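Local structure of isochorismatase family protein family (Burkholderia thailandensis, 3TXY) at residues L16-Q22 against P55-T61. The protein is of unknown function but belongs to the isochorismatase family, most of whose studied members are hydrolases. Residues are numbered along the deposited sequence; the frame is centred on the assembly and turned at random.
Sequences LVAIDLQ and PVIFVHT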
loop_
_atom_site.group_PDB
_atom_site.type_symbol
_atom_site.label_atom_id
_atom_site.label_comp_id
_atom_site.label_asym_id
_atom_site.label_seq_id
_atom_site.Cartn_x
_atom_site.Cartn_y
_atom_site.Cartn_z
ATOM N N LEU A 16 -0.633 19.023 -5.718
ATOM C CA LEU A 16 0.501 18.719 -4.839
ATOM C C LEU A 16 -0.068 18.142 -3.543
ATOM O O LEU A 16 -0.943 18.743 -2.936
ATOM C CB LEU A 16 1.314 19.984 -4.516
ATOM C CG LEU A 16 2.637 19.795 -3.753
ATOM C CD1 LEU A 16 3.692 19.057 -4.571
ATOM C CD2 LEU A 16 3.195 21.151 -3.317
ATOM N N VAL A 17 0.413 16.965 -3.142
ATOM C CA VAL A 17 -0.036 16.304 -1.916
ATOM C C VAL A 17 1.198 16.002 -1.067
ATOM O O VAL A 17 2.083 15.273 -1.503
ATOM C CB VAL A 17 -0.787 14.995 -2.223
ATOM C CG1 VAL A 17 -1.203 14.284 -0.925
ATOM C CG2 VAL A 17 -2.003 15.299 -3.094
ATOM N N ALA A 18 1.259 16.590 0.124
ATOM C CA ALA A 18 2.444 16.539 0.978
ATOM C C ALA A 18 2.114 15.794 2.258
ATOM O O ALA A 18 1.180 16.182 2.977
ATOM C CB ALA A 18 2.888 17.966 1.315
ATOM N N ILE A 19 2.869 14.733 2.555
ATOM C CA ILE A 19 2.516 13.819 3.654
ATOM C C ILE A 19 3.313 14.072 4.929
ATOM O O ILE A 19 4.534 13.975 4.922
ATOM C CB ILE A 19 2.744 12.344 3.252
ATOM C CG1 ILE A 19 2.015 11.968 1.950
ATOM C CG2 ILE A 19 2.303 11.434 4.387
ATOM C CD1 ILE A 19 0.520 12.240 1.967
ATOM N N ASP A 20 2.590 14.373 6.016
ATOM C CA ASP A 20 3.078 14.325 7.409
ATOM C C ASP A 20 4.239 15.291 7.689
ATOM O O ASP A 20 5.118 14.995 8.496
ATOM C CB ASP A 20 3.469 12.901 7.830
ATOM C CG ASP A 20 2.270 12.013 8.074
ATOM O OD1 ASP A 20 1.162 12.539 8.310
ATOM O OD2 ASP A 20 2.433 10.783 8.026
ATOM N N LEU A 21 4.202 16.463 7.070
ATOM C CA LEU A 21 5.225 17.480 7.333
ATOM C C LEU A 21 4.820 18.292 8.569
ATOM O O LEU A 21 4.551 19.511 8.521
ATOM C CB LEU A 21 5.497 18.307 6.087
ATOM C CG LEU A 21 5.969 17.495 4.871
ATOM C CD1 LEU A 21 6.215 18.434 3.683
ATOM C CD2 LEU A 21 7.230 16.695 5.171
ATOM N N GLN A 22 4.795 17.554 9.676
ATOM C CA GLN A 22 4.358 18.023 10.973
ATOM C C GLN A 22 5.508 17.970 11.976
ATOM O O GLN A 22 6.457 17.184 11.821
ATOM C CB GLN A 22 3.164 17.194 11.457
ATOM C CG GLN A 22 3.463 15.735 11.769
ATOM C CD GLN A 22 2.200 14.907 11.843
ATOM O OE1 GLN A 22 1.514 14.753 10.856
ATOM N NE2 GLN A 22 1.882 14.405 13.014
ATOM N N PRO A 55 -4.318 23.085 -6.815
ATOM C CA PRO A 55 -4.487 22.824 -5.386
ATOM C C PRO A 55 -3.249 22.268 -4.706
ATOM O O PRO A 55 -2.522 21.446 -5.289
ATOM C CB PRO A 55 -5.625 21.788 -5.319
ATOM C CG PRO A 55 -5.873 21.330 -6.699
ATOM C CD PRO A 55 -5.195 22.248 -7.656
ATOM N N VAL A 56 -3.045 22.712 -3.464
ATOM C CA VAL A 56 -2.001 22.198 -2.585
ATOM C C VAL A 56 -2.669 21.560 -1.364
ATOM O O VAL A 56 -3.467 22.196 -0.680
ATOM C CB VAL A 56 -1.029 23.303 -2.144
ATOM C CG1 VAL A 56 0.025 22.714 -1.194
ATOM C CG2 VAL A 56 -0.396 23.935 -3.382
ATOM N N ILE A 57 -2.341 20.294 -1.130
ATOM C CA ILE A 57 -3.028 19.501 -0.143
ATOM C C ILE A 57 -2.016 19.025 0.859
ATOM O O ILE A 57 -1.093 18.280 0.515
ATOM C CB ILE A 57 -3.742 18.287 -0.756
ATOM C CG1 ILE A 57 -4.716 18.745 -1.848
ATOM C CG2 ILE A 57 -4.462 17.529 0.347
ATOM C CD1 ILE A 57 -5.352 17.598 -2.598
ATOM N N PHE A 58 -2.160 19.521 2.083
ATOM C CA PHE A 58 -1.266 19.167 3.156
ATOM C C PHE A 58 -1.920 18.183 4.094
ATOM O O PHE A 58 -2.979 18.467 4.684
ATOM C CB PHE A 58 -0.850 20.394 3.949
ATOM C CG PHE A 58 -0.013 21.372 3.170
ATOM C CD1 PHE A 58 1.295 21.066 2.827
ATOM C CD2 PHE A 58 -0.522 22.605 2.802
ATOM C CE1 PHE A 58 2.081 21.977 2.127
ATOM C CE2 PHE A 58 0.256 23.511 2.116
ATOM C CZ PHE A 58 1.560 23.190 1.762
ATOM N N VAL A 59 -1.249 17.042 4.253
ATOM C CA VAL A 59 -1.749 15.937 5.044
ATOM C C VAL A 59 -0.979 15.850 6.369
ATOM O O VAL A 59 0.252 15.892 6.394
ATOM C CB VAL A 59 -1.589 14.608 4.275
ATOM C CG1 VAL A 59 -2.026 13.414 5.121
ATOM C CG2 VAL A 59 -2.351 14.643 2.953
ATOM N N HIS A 60 -1.693 15.683 7.467
ATOM C CA HIS A 60 -1.044 15.416 8.737
ATOM C C HIS A 60 -1.778 14.317 9.437
ATOM O O HIS A 60 -2.927 14.028 9.115
ATOM C CB HIS A 60 -0.919 16.680 9.607
ATOM C CG HIS A 60 -2.224 17.214 10.102
ATOM N ND1 HIS A 60 -2.376 17.685 11.354
ATOM C CD2 HIS A 60 -3.456 17.354 9.480
ATOM C CE1 HIS A 60 -3.644 18.092 11.528
ATOM N NE2 HIS A 60 -4.304 17.898 10.390
ATOM N N THR A 61 -1.080 13.686 10.372
ATOM C CA THR A 61 -1.601 12.598 11.178
ATOM C C THR A 61 -1.921 13.115 12.567
ATOM O O THR A 61 -1.113 13.808 13.199
ATOM C CB THR A 61 -0.564 11.480 11.298
ATOM O OG1 THR A 61 -0.187 11.062 9.987
ATOM C CG2 THR A 61 -1.095 10.288 12.102
HETATM O O HOH W 1 2.120 17.616 5.202
#
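Beyond the end of its strand, Gln22 reaches across to Thr61 and clasps it with both ends of the carboxamide. The Thr61 N-H runs nearly straight (172°) into Gln22 OE1 at 2.8 Å, and Gln22 NE2 returns a bond to Thr61 O at 3.1 Å; each carbonyl is met in its plane, on a lone pair. A chi1 of 67° sets Gln22 CG between its own backbone N and C, and the extended chain carries the amide over. NE2 also bonds Trp88 O, and the three bonds together fix the carboxamide's rotation. Beside this clasp the Thr61 hydroxyl donates to Asp20 OD1 at 2.6 Å, on the syn side but 32° out of the carboxylate plane. Before it, strands 16-19 and 56-61 run parallel, laced by alternating backbone bonds from Leu16 N to Pro55 O through to Val59 N on Ala18 O. The last rung, Asp20 N to Val59 O, is bent, its donor above the carbonyl plane; a water donating to Ala18 O and Val59 O and accepting from Leu21 N links the strands where 16-22 turns away. On one face Val17 packs on Ile57 and Val59, while Ile19 CD1 comes within 3.9 Å of Val59 CG2. On the other, Ala18 CB meets Phe58 CD1 obliquely at 3.8 Å, and helix 35-51 packs against Ala18 and Val56. Strands 128-134 and 102-106 flank the pair in the parallel sheet of this alpha/beta fold. From 102-106, Lys106 forms a salt bridge with Asp20 OD2 and hydrogen-bonds Thr61 OG1. Asp20 and Lys106, at the C-terminal ends of the strands, probably match the family's catalytic aspartate and lysine, but this chain has no cysteine, so the usual nucleophile is missing and the standard mechanism doubtful; Thr61 touches both, and Gln22 holds the Thr61 backbone.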